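Local coordinates for VC0179-like protein (Escherichia coli, PDB 4XJ6) that probably joins ATP and GTP into cyclic GMP-AMP, as a bacterial nucleotidyltransferase homologous to cyclic GMP-AMP synthase, at residues D262-S267 with H274-C279; K31-I36 with Y184-H189. All blocks are in the same frame, centred on the assembly; numbering follows the deposited sequence.

How the interactions relate
The two contacts lie in series along the chain, interaction 2 closing at His189 before interaction 1 opens at Asp262. Their centres are about 25 Å apart and their nearest atoms about 14 Å, so they do not touch. Interaction 2 packs the long helix 24-57 on the turn between strands 179-183 and 188-198 of the mixed sheet, next to the strand that carries the magnesium ligands Asp129 and Asp131. Interaction 1 joins the successive helices 257-271 and 274-289. A bound nucleotide and a magnesium ion each lie within about 11 Å of the side chains of Phe264 and of Thr188, consistent with the two contacts lying in different parts of the structure round the nucleotide site.

Interaction 1. Residues D262-S267 with H274-C279; sequences DWFNES and HLRSVC
Phe264 reaches from helix 257-271 to three residues on the first turns of helix 274-289. Its CB does not point straight at the partner helix; with CG anti to the backbone N (chi1 -177°), the ring is carried across to it. The ring touches chiefly through its outer carbons, CE1, CZ and CE2. CE1 lies 3.8 Å from CD2 of Leu275 and 4.0 Å from SG of Cys279, a Cys sulfur-aromatic contact in which the sulfur approaches obliquely. Farther round the rim, CZ and CE2 rest against the aliphatic start of Arg276, with CZ 4.1 Å from its CG.

Leu275 points toward helix 257-271, and its CD2 is shared: besides the ring it meets CB of Ser267 at 3.7 Å. The hydroxyl of Ser267 turns back into its own helix, where OG donates a 2.8 Å hydrogen bond to O of Trp263. That carbonyl also accepts from the backbone N of Ser267, the two donors arriving from opposite faces of its plane.

Beyond CG, Arg276 runs extended to NE, which is hydrogen-bonded to the backbone O of Tyr115. Its NH2 ends 3.1 Å from OD1 of Asn265, near the guanidinium plane, with the amide turned 42° from that plane. Tyr115 also meets the Phe264 ring edge-to-face, while Met301 and Val305 of helix 297-310 add to the apolar packing around Phe264 and Leu275.

The segment axes come within 10.6 Å, their N-to-C directions 116° apart, so the two successive helices turn a corner and do not fold back as an antiparallel hairpin. It is a buried helical corner of the DncV fold, with an apolar centre and a polar margin, its Phe264 side chain about 7 Å from a bound 3'-deoxy-GTP.

Interaction 2. Residues K31-I36 with Y184-H189; sequences KALRQI and YREKTH
CD1 of Leu33 carries most of this contact, entering the angle between the side chains of Glu186 and Thr188. On the Glu186 side it lies 3.8 Å from CB and 3.9 Å from CG, and it is the aliphatic part of the chain, not the carboxylate, that touches. On the Thr188 side CB is 4.1 Å away, with OG1 and CG2 only slightly farther. Leu33 points toward the turn, with CG anti to the carbonyl carbon (chi1 -69°) and CD1 at the leading end.

The receiving side chains are set by the backbone that bears them. Thr188 OG1 donates a 2.9 Å hydrogen bond to O of Glu186, coming from above the carbonyl plane; this links the two residues that flank Leu33 and would restrain the threonine side chain. Between them Lys187 has left-handed backbone angles (47°/45°), and with Thr188 it faces Ile183 in a G1 beta bulge. Lys187 N closes the preceding turn by bonding to Tyr184 O at 3.0 Å.

Farther out, Ile183 also touches Leu33, Lys29 and Leu30 of the same helix meet Glu186 and Thr188, and Met128 and Ile130 border Thr188. Helix 24-57 thus lies against the bulged hairpin of strands 179-183 and 188-198, next to strand 128-138, which carries the magnesium-binding Asp129 and Asp131.

Interaction 1. Residues D262-S267 with H274-C279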
loop_
_atom_site.group_PDB
_atom_site.type_symbol
_atom_site.label_atom_id
_atom_site.label_comp_id
_atom_site.label_asym_id
_atom_site.label_seq_id
_atom_site.Cartn_x
_atom_site.Cartn_y
_atom_site.Cartn_z
ATOM N N ASP A 262 -2.717 -1.957 -13.485
ATOM C CA ASP A 262 -3.137 -2.456 -14.791
ATOM C C ASP A 262 -3.069 -3.974 -14.856
ATOM O O ASP A 262 -3.958 -4.615 -15.407
ATOM C CB ASP A 262 -2.278 -1.859 -15.906
ATOM C CG ASP A 262 -2.552 -0.389 -16.132
ATOM O OD1 ASP A 262 -3.597 0.100 -15.657
ATOM O OD2 ASP A 262 -1.722 0.272 -16.791
ATOM N N TRP A 263 -2.010 -4.542 -14.288
ATOM C CA TRP A 263 -1.824 -5.986 -14.300
ATOM C C TRP A 263 -2.907 -6.713 -13.515
ATOM O O TRP A 263 -3.411 -7.749 -13.952
ATOM C CB TRP A 263 -0.452 -6.350 -13.736
ATOM C CG TRP A 263 -0.375 -7.754 -13.228
ATOM C CD1 TRP A 263 -0.139 -8.878 -13.960
ATOM C CD2 TRP A 263 -0.531 -8.183 -11.870
ATOM N NE1 TRP A 263 -0.136 -9.981 -13.144
ATOM C CE2 TRP A 263 -0.375 -9.581 -11.855
ATOM C CE3 TRP A 263 -0.785 -7.519 -10.666
ATOM C CZ2 TRP A 263 -0.464 -10.328 -10.684
ATOM C CZ3 TRP A 263 -0.873 -8.264 -9.504
ATOM C CH2 TRP A 263 -0.714 -9.655 -9.522
ATOM N N PHE A 264 -3.261 -6.171 -12.352
ATOM C CA PHE A 264 -4.251 -6.809 -11.493
ATOM C C PHE A 264 -5.654 -6.682 -12.071
ATOM O O PHE A 264 -6.432 -7.635 -12.031
ATOM C CB PHE A 264 -4.214 -6.223 -10.079
ATOM C CG PHE A 264 -5.158 -6.897 -9.129
ATOM C CD1 PHE A 264 -5.043 -8.252 -8.877
ATOM C CD2 PHE A 264 -6.164 -6.182 -8.495
ATOM C CE1 PHE A 264 -5.910 -8.883 -8.010
ATOM C CE2 PHE A 264 -7.034 -6.813 -7.625
ATOM C CZ PHE A 264 -6.903 -8.166 -7.385
ATOM N N ASN A 265 -5.977 -5.508 -12.605
ATOM C CA ASN A 265 -7.279 -5.286 -13.224
ATOM C C ASN A 265 -7.470 -6.183 -14.441
ATOM O O ASN A 265 -8.551 -6.727 -14.654
ATOM C CB ASN A 265 -7.448 -3.814 -13.610
ATOM C CG ASN A 265 -7.754 -2.931 -12.413
ATOM O OD1 ASN A 265 -8.463 -3.342 -11.493
ATOM N ND2 ASN A 265 -7.219 -1.716 -12.416
ATOM N N GLU A 266 -6.409 -6.347 -15.225
ATOM C CA GLU A 266 -6.446 -7.236 -16.380
ATOM C C GLU A 266 -6.604 -8.686 -15.936
ATOM O O GLU A 266 -7.262 -9.483 -16.605
ATOM C CB GLU A 266 -5.179 -7.081 -17.223
ATOM C CG GLU A 266 -5.184 -7.891 -18.510
ATOM C CD GLU A 266 -6.205 -7.388 -19.511
ATOM O OE1 GLU A 266 -6.544 -6.186 -19.463
ATOM O OE2 GLU A 266 -6.670 -8.194 -20.342
ATOM N N SER A 267 -5.990 -9.019 -14.805
ATOM C CA SER A 267 -6.072 -10.360 -14.236
ATOM C C SER A 267 -7.497 -10.678 -13.800
ATOM O O SER A 267 -7.985 -11.794 -14.001
ATOM C CB SER A 267 -5.117 -10.506 -13.049
ATOM O OG SER A 267 -3.765 -10.465 -13.466
ATOM N N HIS A 274 -14.087 -13.313 -9.152
ATOM C CA HIS A 274 -13.816 -14.037 -7.911
ATOM C C HIS A 274 -12.364 -13.876 -7.464
ATOM O O HIS A 274 -12.006 -14.257 -6.348
ATOM C CB HIS A 274 -14.149 -15.524 -8.070
ATOM C CG HIS A 274 -13.374 -16.204 -9.156
ATOM N ND1 HIS A 274 -13.771 -16.186 -10.476
ATOM C CD2 HIS A 274 -12.228 -16.926 -9.119
ATOM C CE1 HIS A 274 -12.902 -16.864 -11.205
ATOM N NE2 HIS A 274 -11.956 -17.323 -10.406
ATOM N N LEU A 275 -11.534 -13.315 -8.338
ATOM C CA LEU A 275 -10.129 -13.081 -8.026
ATOM C C LEU A 275 -9.971 -12.091 -6.879
ATOM O O LEU A 275 -9.124 -12.271 -6.005
ATOM C CB LEU A 275 -9.379 -12.569 -9.253
ATOM C CG LEU A 275 -7.912 -12.218 -9.003
ATOM C CD1 LEU A 275 -7.147 -13.456 -8.565
ATOM C CD2 LEU A 275 -7.280 -11.600 -10.238
ATOM N N ARG A 276 -10.779 -11.036 -6.891
ATOM C CA ARG A 276 -10.750 -10.056 -5.813
ATOM C C ARG A 276 -11.189 -10.693 -4.503
ATOM O O ARG A 276 -10.627 -10.404 -3.446
ATOM C CB ARG A 276 -11.639 -8.857 -6.142
ATOM C CG ARG A 276 -10.977 -7.832 -7.049
ATOM C CD ARG A 276 -11.814 -6.569 -7.171
ATOM N NE ARG A 276 -11.219 -5.608 -8.096
ATOM C CZ ARG A 276 -11.504 -5.547 -9.393
ATOM N NH1 ARG A 276 -12.379 -6.392 -9.919
ATOM N NH2 ARG A 276 -10.915 -4.644 -10.164
ATOM N N SER A 277 -12.190 -11.565 -4.582
ATOM C CA SER A 277 -12.699 -12.256 -3.405
ATOM C C SER A 277 -11.624 -13.137 -2.773
ATOM O O SER A 277 -11.358 -13.034 -1.578
ATOM C CB SER A 277 -13.929 -13.101 -3.762
ATOM O OG SER A 277 -14.991 -12.303 -4.266
ATOM N N VAL A 278 -11.000 -13.990 -3.582
ATOM C CA VAL A 278 -9.987 -14.913 -3.075
ATOM C C VAL A 278 -8.713 -14.183 -2.642
ATOM O O VAL A 278 -7.969 -14.678 -1.795
ATOM C CB VAL A 278 -9.623 -15.991 -4.121
ATOM C CG1 VAL A 278 -10.848 -16.814 -4.488
ATOM C CG2 VAL A 278 -9.028 -15.357 -5.357
ATOM N N CYS A 279 -8.466 -13.008 -3.219
ATOM C CA CYS A 279 -7.328 -12.188 -2.811
ATOM C C CYS A 279 -7.630 -11.513 -1.480
ATOM O O CYS A 279 -6.762 -11.411 -0.616
ATOM C CB CYS A 279 -6.989 -11.141 -3.876
ATOM S SG CYS A 279 -6.063 -11.783 -5.293
#

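Interaction 2. Residues K31-I36 with Y184-H189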
loop_
_atom_site.group_PDB
_atom_site.type_symbol
_atom_site.label_atom_id
_atom_site.label_comp_id
_atom_site.label_asym_id
_atom_site.label_seq_id
_atom_site.Cartn_x
_atom_site.Cartn_y
_atom_site.Cartn_z
ATOM N N LYS A 31 -11.651 8.652 2.248
ATOM C CA LYS A 31 -11.469 9.701 1.251
ATOM C C LYS A 31 -11.287 11.055 1.925
ATOM O O LYS A 31 -10.438 11.852 1.520
ATOM C CB LYS A 31 -12.657 9.757 0.290
ATOM C CG LYS A 31 -12.746 8.590 -0.676
ATOM C CD LYS A 31 -13.789 8.857 -1.752
ATOM C CE LYS A 31 -13.932 7.673 -2.696
ATOM N NZ LYS A 31 -14.968 7.910 -3.741
ATOM N N ALA A 32 -12.094 11.304 2.953
ATOM C CA ALA A 32 -12.024 12.545 3.712
ATOM C C ALA A 32 -10.683 12.662 4.426
ATOM O O ALA A 32 -10.088 13.735 4.476
ATOM C CB ALA A 32 -13.176 12.623 4.708
ATOM N N LEU A 33 -10.213 11.545 4.969
ATOM C CA LEU A 33 -8.909 11.495 5.620
ATOM C C LEU A 33 -7.792 11.744 4.608
ATOM O O LEU A 33 -6.832 12.466 4.890
ATOM C CB LEU A 33 -8.702 10.147 6.312
ATOM C CG LEU A 33 -9.561 9.867 7.545
ATOM C CD1 LEU A 33 -9.263 8.483 8.096
ATOM C CD2 LEU A 33 -9.326 10.928 8.608
ATOM N N ARG A 34 -7.928 11.143 3.429
ATOM C CA ARG A 34 -6.962 11.317 2.351
ATOM C C ARG A 34 -6.921 12.767 1.885
ATOM O O ARG A 34 -5.855 13.305 1.587
ATOM C CB ARG A 34 -7.305 10.398 1.180
ATOM C CG ARG A 34 -6.361 10.513 -0.007
ATOM C CD ARG A 34 -6.829 9.650 -1.171
ATOM N NE ARG A 34 -8.107 10.108 -1.709
ATOM C CZ ARG A 34 -8.792 9.474 -2.655
ATOM N NH1 ARG A 34 -8.330 8.343 -3.173
ATOM N NH2 ARG A 34 -9.947 9.968 -3.081
ATOM N N GLN A 35 -8.093 13.394 1.833
ATOM C CA GLN A 35 -8.205 14.772 1.374
ATOM C C GLN A 35 -7.476 15.730 2.307
ATOM O O GLN A 35 -6.867 16.700 1.858
ATOM C CB GLN A 35 -9.674 15.172 1.251
ATOM C CG GLN A 35 -9.898 16.433 0.439
ATOM C CD GLN A 35 -11.355 16.835 0.392
ATOM O OE1 GLN A 35 -12.058 16.779 1.400
ATOM N NE2 GLN A 35 -11.822 17.236 -0.786
ATOM N N ILE A 36 -7.551 15.456 3.605
ATOM C CA ILE A 36 -6.834 16.241 4.604
ATOM C C ILE A 36 -5.327 16.244 4.339
ATOM O O ILE A 36 -4.670 17.283 4.423
ATOM C CB ILE A 36 -7.094 15.706 6.032
ATOM C CG1 ILE A 36 -8.561 15.903 6.426
ATOM C CG2 ILE A 36 -6.177 16.389 7.035
ATOM C CD1 ILE A 36 -8.942 15.212 7.723
ATOM N N TYR A 184 -4.752 6.961 14.676
ATOM C CA TYR A 184 -5.190 5.952 15.645
ATOM C C TYR A 184 -6.704 5.871 15.812
ATOM O O TYR A 184 -7.277 4.782 15.789
ATOM C CB TYR A 184 -4.551 6.220 17.014
ATOM C CG TYR A 184 -3.053 6.029 17.047
ATOM C CD1 TYR A 184 -2.423 5.183 16.146
ATOM C CD2 TYR A 184 -2.270 6.693 17.981
ATOM C CE1 TYR A 184 -1.053 5.005 16.172
ATOM C CE2 TYR A 184 -0.898 6.521 18.015
ATOM C CZ TYR A 184 -0.296 5.676 17.107
ATOM O OH TYR A 184 1.068 5.501 17.138
ATOM N N ARG A 185 -7.343 7.024 15.990
ATOM C CA ARG A 185 -8.779 7.075 16.238
ATOM C C ARG A 185 -9.589 6.490 15.082
ATOM O O ARG A 185 -10.723 6.051 15.269
ATOM C CB ARG A 185 -9.217 8.519 16.508
ATOM C CG ARG A 185 -8.598 9.128 17.759
ATOM C CD ARG A 185 -8.843 10.629 17.851
ATOM N NE ARG A 185 -8.074 11.234 18.936
ATOM C CZ ARG A 185 -8.591 12.022 19.873
ATOM N NH1 ARG A 185 -9.884 12.314 19.858
ATOM N NH2 ARG A 185 -7.814 12.524 20.823
ATOM N N GLU A 186 -9.001 6.472 13.891
ATOM C CA GLU A 186 -9.705 5.980 12.714
ATOM C C GLU A 186 -9.174 4.625 12.246
ATOM O O GLU A 186 -9.620 4.097 11.223
ATOM C CB GLU A 186 -9.608 7.005 11.580
ATOM C CG GLU A 186 -10.089 8.407 11.957
ATOM C CD GLU A 186 -11.595 8.493 12.140
ATOM O OE1 GLU A 186 -12.299 7.520 11.795
ATOM O OE2 GLU A 186 -12.077 9.537 12.626
ATOM N N LYS A 187 -8.238 4.063 13.011
ATOM C CA LYS A 187 -7.582 2.803 12.657
ATOM C C LYS A 187 -7.129 2.817 11.202
ATOM O O LYS A 187 -7.332 1.856 10.464
ATOM C CB LYS A 187 -8.513 1.619 12.921
ATOM C CG LYS A 187 -8.728 1.327 14.395
ATOM C CD LYS A 187 -9.681 0.163 14.589
ATOM C CE LYS A 187 -10.021 -0.023 16.055
ATOM N NZ LYS A 187 -11.120 -1.008 16.263
ATOM N N THR A 188 -6.524 3.929 10.805
ATOM C CA THR A 188 -6.108 4.145 9.429
ATOM C C THR A 188 -4.721 4.763 9.398
ATOM O O THR A 188 -4.398 5.612 10.228
ATOM C CB THR A 188 -7.101 5.070 8.680
ATOM O OG1 THR A 188 -8.389 4.448 8.624
ATOM C CG2 THR A 188 -6.621 5.368 7.265
ATOM N N HIS A 189 -3.891 4.322 8.461
ATOM C CA HIS A 189 -2.668 5.051 8.164
ATOM C C HIS A 189 -2.585 5.312 6.665
ATOM O O HIS A 189 -3.118 4.547 5.857
ATOM C CB HIS A 189 -1.429 4.301 8.666
ATOM C CG HIS A 189 -1.202 2.976 8.004
ATOM N ND1 HIS A 189 -1.290 1.782 8.686
ATOM C CD2 HIS A 189 -0.871 2.661 6.731
ATOM C CE1 HIS A 189 -1.031 0.786 7.857
ATOM N NE2 HIS A 189 -0.775 1.292 6.665
#